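Local atomic coordinates of glycerol dehydrogenase (Schizosaccharomyces pombe, PDB entry 1TA9), a protein that oxidises glycerol to dihydroxyacetone with NAD(+), using a bound zinc ion, and takes part in the assimilation of glycerol. Residues B[234-239]-B[262-267]; B[250-255]-B[306-311]. All coordinates share one frame; numbering follows the deposited sequence.

Contact 1. Residues B[234-239]-B[262-267]; sequences LSTWVE and YIARAC. With K (potassium ion), chain J.
Trp237 and Ala264 bring the helical segments 234-239 and 262-267 together, their CA atoms 5.1 Å apart where the axes approach to 8.4 Å. The two run roughly antiparallel, with 141° between their N-to-C directions, and no hydrogen bond joins them. Small groups pack at the centre: Thr236 CG2 meets Ala264 CB at 4.2 Å, while Thr236 CB lies against Cys267 SG. With CG anti to the backbone N (chi1 -179°), Trp237 carries its indole alongside Arg265. The two side chains point the same way, their planes almost perpendicular (88°), and Arg265 NH1 approaches Trp237 CZ2 obliquely at 4.1 Å. The cation-pi partner of the indole is Lys268, and Arg265 NE makes a salt bridge to Asp269.

Both helices belong to the helical part of an iron-containing alcohol dehydrogenase fold, and the helix carrying 234-239 also supplies Asp232 to the zinc site. Thr236 illustrates how one residue can serve a helix interface and a metal site: its methyl packs on Ala264, while OG1 binds a potassium ion at 3.0 Å and is hydrogen-bonded to Ser302 OG. Ser235 OG binds at a longer 3.2 Å, and Asp182 and the carbonyl of Asp232 also bind the ion. A potassium-bound water donates to Glu239 OE2 over 3.0 Å; the same oxygen is hydrogen-bonded to ND1 of the zinc ligand His315, and thus ties the two metal sites together.

Contact 2. Residues B[250-255]-B[306-311]; sequences SFAGGV and FENGGL
Ser250 opens a type I beta turn, 250-253, that lies against the chain where it leaves helix 289-307, an example of a turn held by one backbone bond and one aromatic ring. Its OG accepts from Ala252 N at 3.0 Å, forming an ST turn within the beta turn, and its CA rests close to the carbonyl oxygen of Gly309. That oxygen takes the one hydrogen bond across the contact, from Phe251 N (3.0 Å, N-H...O angle 152°), with the donor tilted 33° from the carbonyl plane.

Phe251 is the main apolar link. Its CB approaches the carbonyl oxygen of Glu307, and its ring extends past Gly310 to Leu311. Leu311 CG, anti to its carbonyl carbon (chi1 -62°), lies over one ring face in a CH-pi contact, 4.1 Å from the centroid, and the CD1 branch touches Phe251 CE2. Gly310 CA comes to 3.7 Å from Phe251 CD1. On the same side of the ring plane, Phe251 CD2 meets the edge of the Phe306 ring, 4.2 Å from its CE1. Both phenylalanines also touch Leu188, consistent with a place beside the NAD(+) site. A water donates to Phe251 O at 2.8 Å and lies a doubtfully short 2.5 Å from Glu307 OE1, whose carboxylate also reaches Ser187 and Asn207.

Next comes Ala252, whose CB packs near Asn308 OD1, itself an acceptor from Thr67 N. Gly253, with the positive phi that suits glycine, closes the turn through its N to Ser250 O at 3.0 Å.

Both contacts are buried, yet they join different kinds of structure. Contact 1 pairs two helices through small side chains and a tryptophan, without a hydrogen bond between them, one helix turning polar side chains to the potassium ion; contact 2 seats a turn from the connection between those same helices, 223-245 and 258-284, on the end of helix 289-307, using an aromatic side chain and a backbone hydrogen bond. The two sites, with centres 12 Å apart, meet directly: Thr236 CG2 packs 3.6 Å from Phe306 N, and Glu239 CB touches Gly310 O. Their outer surroundings differ as well. A second subunit packs against helix 258-284 at contact 1, whereas no other protein chain touches contact 2.

Contact 1. Residues B[234-239]-B[262-267]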
ATOM      1  N   LEU B 234      21.422 -19.547   7.552  1.00 12.04           N
ATOM      2  CA  LEU B 234      21.209 -18.105   7.429  1.00 12.48           C
ATOM      3  C   LEU B 234      22.201 -17.407   6.498  1.00 12.44           C
ATOM      4  O   LEU B 234      21.868 -16.397   5.881  1.00 12.64           O
ATOM      5  CB  LEU B 234      21.266 -17.436   8.806  1.00 12.75           C
ATOM      6  CG  LEU B 234      19.990 -17.501   9.646  1.00 13.28           C
ATOM      7  CD1 LEU B 234      20.276 -16.976  11.049  1.00 13.20           C
ATOM      8  CD2 LEU B 234      18.894 -16.686   8.973  1.00 13.52           C
ATOM      9  N   SER B 235      23.417 -17.929   6.389  1.00 12.27           N
ATOM     10  CA  SER B 235      24.401 -17.288   5.526  1.00 12.35           C
ATOM     11  C   SER B 235      24.206 -17.606   4.044  1.00 12.22           C
ATOM     12  O   SER B 235      24.683 -16.869   3.180  1.00 11.78           O
ATOM     13  CB  SER B 235      25.818 -17.685   5.942  1.00 12.59           C
ATOM     14  OG  SER B 235      26.100 -19.026   5.602  1.00 13.90           O
ATOM     15  N   THR B 236      23.492 -18.687   3.752  1.00 12.05           N
ATOM     16  CA  THR B 236      23.267 -19.098   2.372  1.00 12.02           C
ATOM     17  C   THR B 236      22.716 -18.005   1.460  1.00 11.90           C
ATOM     18  O   THR B 236      23.319 -17.695   0.433  1.00 11.84           O
ATOM     19  CB  THR B 236      22.322 -20.312   2.294  1.00 12.19           C
ATOM     20  OG1 THR B 236      22.898 -21.409   3.011  1.00 12.93           O
ATOM     21  CG2 THR B 236      22.102 -20.725   0.844  1.00 12.59           C
ATOM     22  N   TRP B 237      21.575 -17.427   1.823  1.00 11.57           N
ATOM     23  CA  TRP B 237      20.986 -16.388   0.993  1.00 11.99           C
ATOM     24  C   TRP B 237      21.919 -15.185   0.885  1.00 11.78           C
ATOM     25  O   TRP B 237      22.108 -14.637  -0.200  1.00 11.73           O
ATOM     26  CB  TRP B 237      19.634 -15.940   1.560  1.00 12.31           C
ATOM     27  CG  TRP B 237      18.962 -14.884   0.733  1.00 13.01           C
ATOM     28  CD1 TRP B 237      18.287 -15.062  -0.444  1.00 13.01           C
ATOM     29  CD2 TRP B 237      18.922 -13.480   1.010  1.00 13.41           C
ATOM     30  NE1 TRP B 237      17.830 -13.852  -0.915  1.00 13.35           N
ATOM     31  CE2 TRP B 237      18.205 -12.865  -0.041  1.00 13.61           C
ATOM     32  CE3 TRP B 237      19.424 -12.681   2.046  1.00 13.92           C
ATOM     33  CZ2 TRP B 237      17.976 -11.485  -0.084  1.00 14.19           C
ATOM     34  CZ3 TRP B 237      19.196 -11.304   2.001  1.00 14.51           C
ATOM     35  CH2 TRP B 237      18.478 -10.723   0.941  1.00 14.38           C
ATOM     36  N   VAL B 238      22.508 -14.777   2.006  1.00 11.96           N
ATOM     37  CA  VAL B 238      23.406 -13.630   1.996  1.00 11.97           C
ATOM     38  C   VAL B 238      24.600 -13.842   1.073  1.00 12.26           C
ATOM     39  O   VAL B 238      24.886 -13.005   0.217  1.00 12.02           O
ATOM     40  CB  VAL B 238      23.942 -13.307   3.410  1.00 12.27           C
ATOM     41  CG1 VAL B 238      25.038 -12.245   3.315  1.00 12.11           C
ATOM     42  CG2 VAL B 238      22.801 -12.813   4.303  1.00 11.92           C
ATOM     43  N   GLU B 239      25.294 -14.966   1.234  1.00 12.13           N
ATOM     44  CA  GLU B 239      26.468 -15.226   0.410  1.00 12.65           C
ATOM     45  C   GLU B 239      26.132 -15.470  -1.053  1.00 12.53           C
ATOM     46  O   GLU B 239      26.748 -14.872  -1.938  1.00 12.63           O
ATOM     47  CB  GLU B 239      27.275 -16.400   0.982  1.00 13.01           C
ATOM     48  CG  GLU B 239      27.812 -16.124   2.383  1.00 14.01           C
ATOM     49  CD  GLU B 239      28.768 -17.194   2.881  1.00 14.77           C
ATOM     50  OE1 GLU B 239      29.977 -17.121   2.561  1.00 14.92           O
ATOM     51  OE2 GLU B 239      28.305 -18.112   3.588  1.00 15.42           O
ATOM     52  N   TYR B 262      16.583 -19.387  -6.385  1.00 10.67           N
ATOM     53  CA  TYR B 262      15.272 -19.553  -5.760  1.00 10.79           C
ATOM     54  C   TYR B 262      15.319 -20.546  -4.605  1.00 10.65           C
ATOM     55  O   TYR B 262      14.542 -20.437  -3.654  1.00 10.66           O
ATOM     56  CB  TYR B 262      14.235 -19.994  -6.796  1.00 10.85           C
ATOM     57  CG  TYR B 262      13.497 -18.831  -7.419  1.00 11.40           C
ATOM     58  CD1 TYR B 262      12.203 -18.506  -7.016  1.00 11.46           C
ATOM     59  CD2 TYR B 262      14.107 -18.033  -8.390  1.00 11.50           C
ATOM     60  CE1 TYR B 262      11.532 -17.417  -7.562  1.00 11.99           C
ATOM     61  CE2 TYR B 262      13.447 -16.943  -8.941  1.00 11.76           C
ATOM     62  CZ  TYR B 262      12.159 -16.640  -8.523  1.00 11.72           C
ATOM     63  OH  TYR B 262      11.505 -15.558  -9.064  1.00 12.24           O
ATOM     64  N   ILE B 263      16.222 -21.516  -4.680  1.00 10.52           N
ATOM     65  CA  ILE B 263      16.348 -22.487  -3.595  1.00 10.48           C
ATOM     66  C   ILE B 263      16.967 -21.772  -2.396  1.00 10.41           C
ATOM     67  O   ILE B 263      16.638 -22.071  -1.250  1.00  9.94           O
ATOM     68  CB  ILE B 263      17.213 -23.697  -4.015  1.00 10.73           C
ATOM     69  CG1 ILE B 263      16.535 -24.426  -5.182  1.00 11.07           C
ATOM     70  CG2 ILE B 263      17.384 -24.657  -2.838  1.00 11.02           C
ATOM     71  CD1 ILE B 263      17.356 -25.557  -5.775  1.00 11.68           C
ATOM     72  N   ALA B 264      17.859 -20.818  -2.664  1.00 10.55           N
ATOM     73  CA  ALA B 264      18.479 -20.046  -1.589  1.00 10.88           C
ATOM     74  C   ALA B 264      17.379 -19.207  -0.937  1.00 11.19           C
ATOM     75  O   ALA B 264      17.358 -19.028   0.281  1.00 11.22           O
ATOM     76  CB  ALA B 264      19.575 -19.139  -2.140  1.00 10.90           C
ATOM     77  N   ARG B 265      16.465 -18.695  -1.755  1.00 11.37           N
ATOM     78  CA  ARG B 265      15.356 -17.892  -1.248  1.00 11.84           C
ATOM     79  C   ARG B 265      14.440 -18.781  -0.405  1.00 11.36           C
ATOM     80  O   ARG B 265      13.932 -18.357   0.632  1.00 11.13           O
ATOM     81  CB  ARG B 265      14.558 -17.284  -2.406  1.00 13.00           C
ATOM     82  CG  ARG B 265      13.397 -16.409  -1.950  1.00 14.95           C
ATOM     83  CD  ARG B 265      13.879 -15.067  -1.426  1.00 16.47           C
ATOM     84  NE  ARG B 265      12.918 -14.458  -0.509  1.00 18.30           N
ATOM     85  CZ  ARG B 265      13.019 -13.220  -0.034  1.00 18.91           C
ATOM     86  NH1 ARG B 265      14.039 -12.447  -0.397  1.00 19.49           N
ATOM     87  NH2 ARG B 265      12.115 -12.763   0.823  1.00 19.59           N
ATOM     88  N   ALA B 266      14.233 -20.014  -0.862  1.00 10.87           N
ATOM     89  CA  ALA B 266      13.398 -20.968  -0.144  1.00 10.90           C
ATOM     90  C   ALA B 266      13.970 -21.161   1.253  1.00 11.01           C
ATOM     91  O   ALA B 266      13.235 -21.243   2.240  1.00 11.07           O
ATOM     92  CB  ALA B 266      13.357 -22.303  -0.892  1.00 10.77           C
ATOM     93  N   CYS B 267      15.293 -21.226   1.329  1.00 10.99           N
ATOM     94  CA  CYS B 267      15.980 -21.390   2.605  1.00 11.29           C
ATOM     95  C   CYS B 267      15.660 -20.198   3.518  1.00 11.04           C
ATOM     96  O   CYS B 267      15.177 -20.370   4.638  1.00 10.88           O
ATOM     97  CB  CYS B 267      17.488 -21.474   2.365  1.00 11.60           C
ATOM     98  SG  CYS B 267      18.465 -21.793   3.843  1.00 12.92           S
TER
HETATM   99  K     K J1504      25.631 -21.867   4.270  1.00 17.21           K
HETATM  100  O   HOH W   1      26.406 -20.133   2.525  1.00 15.02           O

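Contact 2. Residues B[250-255]-B[306-311]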
ATOM      1  N   SER B 250      29.944 -19.665  -9.956  1.00 16.39           N
ATOM      2  CA  SER B 250      29.277 -20.355  -8.858  1.00 16.71           C
ATOM      3  C   SER B 250      30.117 -21.511  -8.341  1.00 16.82           C
ATOM      4  O   SER B 250      31.122 -21.885  -8.948  1.00 16.75           O
ATOM      5  CB  SER B 250      27.932 -20.910  -9.324  1.00 16.74           C
ATOM      6  OG  SER B 250      28.131 -22.061 -10.132  1.00 17.16           O
ATOM      7  N   PHE B 251      29.695 -22.082  -7.219  1.00 16.84           N
ATOM      8  CA  PHE B 251      30.408 -23.217  -6.653  1.00 17.25           C
ATOM      9  C   PHE B 251      30.084 -24.484  -7.438  1.00 17.25           C
ATOM     10  O   PHE B 251      30.560 -25.568  -7.105  1.00 17.35           O
ATOM     11  CB  PHE B 251      30.056 -23.388  -5.174  1.00 17.57           C
ATOM     12  CG  PHE B 251      31.082 -22.800  -4.239  1.00 18.22           C
ATOM     13  CD1 PHE B 251      31.519 -21.488  -4.401  1.00 18.26           C
ATOM     14  CD2 PHE B 251      31.627 -23.564  -3.215  1.00 18.41           C
ATOM     15  CE1 PHE B 251      32.488 -20.946  -3.560  1.00 18.33           C
ATOM     16  CE2 PHE B 251      32.598 -23.031  -2.366  1.00 18.61           C
ATOM     17  CZ  PHE B 251      33.029 -21.719  -2.541  1.00 18.55           C
ATOM     18  N   ALA B 252      29.266 -24.334  -8.479  1.00 17.11           N
ATOM     19  CA  ALA B 252      28.898 -25.448  -9.351  1.00 17.08           C
ATOM     20  C   ALA B 252      29.831 -25.419 -10.559  1.00 17.19           C
ATOM     21  O   ALA B 252      29.835 -26.337 -11.382  1.00 17.40           O
ATOM     22  CB  ALA B 252      27.446 -25.321  -9.805  1.00 17.14           C
ATOM     23  N   GLY B 253      30.606 -24.341 -10.671  1.00 17.01           N
ATOM     24  CA  GLY B 253      31.565 -24.218 -11.756  1.00 16.74           C
ATOM     25  C   GLY B 253      31.202 -23.368 -12.961  1.00 16.49           C
ATOM     26  O   GLY B 253      31.959 -23.328 -13.932  1.00 16.95           O
ATOM     27  N   GLY B 254      30.064 -22.684 -12.920  1.00 15.86           N
ATOM     28  CA  GLY B 254      29.680 -21.864 -14.057  1.00 15.04           C
ATOM     29  C   GLY B 254      28.848 -20.668 -13.647  1.00 14.61           C
ATOM     30  O   GLY B 254      28.914 -20.220 -12.498  1.00 14.20           O
ATOM     31  N   VAL B 255      28.079 -20.136 -14.591  1.00 13.99           N
ATOM     32  CA  VAL B 255      27.212 -19.005 -14.302  1.00 13.82           C
ATOM     33  C   VAL B 255      26.095 -19.541 -13.416  1.00 13.56           C
ATOM     34  O   VAL B 255      25.598 -20.649 -13.635  1.00 13.50           O
ATOM     35  CB  VAL B 255      26.589 -18.421 -15.591  1.00 14.21           C
ATOM     36  CG1 VAL B 255      25.574 -17.333 -15.237  1.00 14.33           C
ATOM     37  CG2 VAL B 255      27.681 -17.850 -16.482  1.00 14.57           C
ATOM     38  N   PHE B 306      23.675 -22.951  -1.581  1.00 14.39           N
ATOM     39  CA  PHE B 306      25.035 -22.437  -1.519  1.00 15.09           C
ATOM     40  C   PHE B 306      25.923 -22.987  -2.639  1.00 15.11           C
ATOM     41  O   PHE B 306      26.668 -22.238  -3.264  1.00 15.24           O
ATOM     42  CB  PHE B 306      25.652 -22.713  -0.132  1.00 15.39           C
ATOM     43  CG  PHE B 306      26.561 -23.913  -0.075  1.00 16.17           C
ATOM     44  CD1 PHE B 306      27.848 -23.859  -0.607  1.00 16.45           C
ATOM     45  CD2 PHE B 306      26.136 -25.092   0.530  1.00 16.48           C
ATOM     46  CE1 PHE B 306      28.698 -24.963  -0.534  1.00 16.75           C
ATOM     47  CE2 PHE B 306      26.981 -26.199   0.607  1.00 16.85           C
ATOM     48  CZ  PHE B 306      28.264 -26.133   0.073  1.00 16.68           C
ATOM     49  N   GLU B 307      25.831 -24.283  -2.915  1.00 15.49           N
ATOM     50  CA  GLU B 307      26.678 -24.869  -3.950  1.00 15.74           C
ATOM     51  C   GLU B 307      26.342 -24.373  -5.357  1.00 15.46           C
ATOM     52  O   GLU B 307      27.236 -24.216  -6.197  1.00 15.23           O
ATOM     53  CB  GLU B 307      26.611 -26.401  -3.900  1.00 17.00           C
ATOM     54  CG  GLU B 307      27.652 -27.076  -4.791  1.00 18.82           C
ATOM     55  CD  GLU B 307      27.752 -28.581  -4.579  1.00 20.12           C
ATOM     56  OE1 GLU B 307      28.638 -29.205  -5.200  1.00 20.99           O
ATOM     57  OE2 GLU B 307      26.955 -29.146  -3.800  1.00 21.23           O
ATOM     58  N   ASN B 308      25.063 -24.123  -5.616  1.00 14.70           N
ATOM     59  CA  ASN B 308      24.651 -23.639  -6.922  1.00 14.45           C
ATOM     60  C   ASN B 308      24.757 -22.134  -7.010  1.00 14.43           C
ATOM     61  O   ASN B 308      24.645 -21.546  -8.090  1.00 14.39           O
ATOM     62  CB  ASN B 308      23.246 -24.126  -7.231  1.00 14.13           C
ATOM     63  CG  ASN B 308      23.236 -25.593  -7.589  1.00 13.93           C
ATOM     64  OD1 ASN B 308      23.786 -25.987  -8.620  1.00 13.37           O
ATOM     65  ND2 ASN B 308      22.644 -26.415  -6.730  1.00 13.31           N
ATOM     66  N   GLY B 309      24.981 -21.523  -5.853  1.00 14.46           N
ATOM     67  CA  GLY B 309      25.182 -20.091  -5.780  1.00 14.57           C
ATOM     68  C   GLY B 309      26.663 -19.992  -5.463  1.00 14.82           C
ATOM     69  O   GLY B 309      27.508 -20.197  -6.338  1.00 14.85           O
ATOM     70  N   GLY B 310      26.987 -19.714  -4.203  1.00 14.68           N
ATOM     71  CA  GLY B 310      28.382 -19.638  -3.824  1.00 14.53           C
ATOM     72  C   GLY B 310      28.610 -19.100  -2.427  1.00 14.41           C
ATOM     73  O   GLY B 310      27.698 -18.557  -1.801  1.00 14.40           O
ATOM     74  N   LEU B 311      29.836 -19.270  -1.943  1.00 14.34           N
ATOM     75  CA  LEU B 311      30.226 -18.774  -0.634  1.00 14.12           C
ATOM     76  C   LEU B 311      30.885 -17.419  -0.866  1.00 13.94           C
ATOM     77  O   LEU B 311      31.386 -17.142  -1.960  1.00 14.04           O
ATOM     78  CB  LEU B 311      31.223 -19.728   0.037  1.00 14.17           C
ATOM     79  CG  LEU B 311      30.739 -21.151   0.325  1.00 14.28           C
ATOM     80  CD1 LEU B 311      31.834 -21.935   1.045  1.00 14.16           C
ATOM     81  CD2 LEU B 311      29.470 -21.093   1.175  1.00 14.27           C
TER
HETATM   82  O   HOH W   2      30.253 -28.300  -6.879  1.00 31.40           O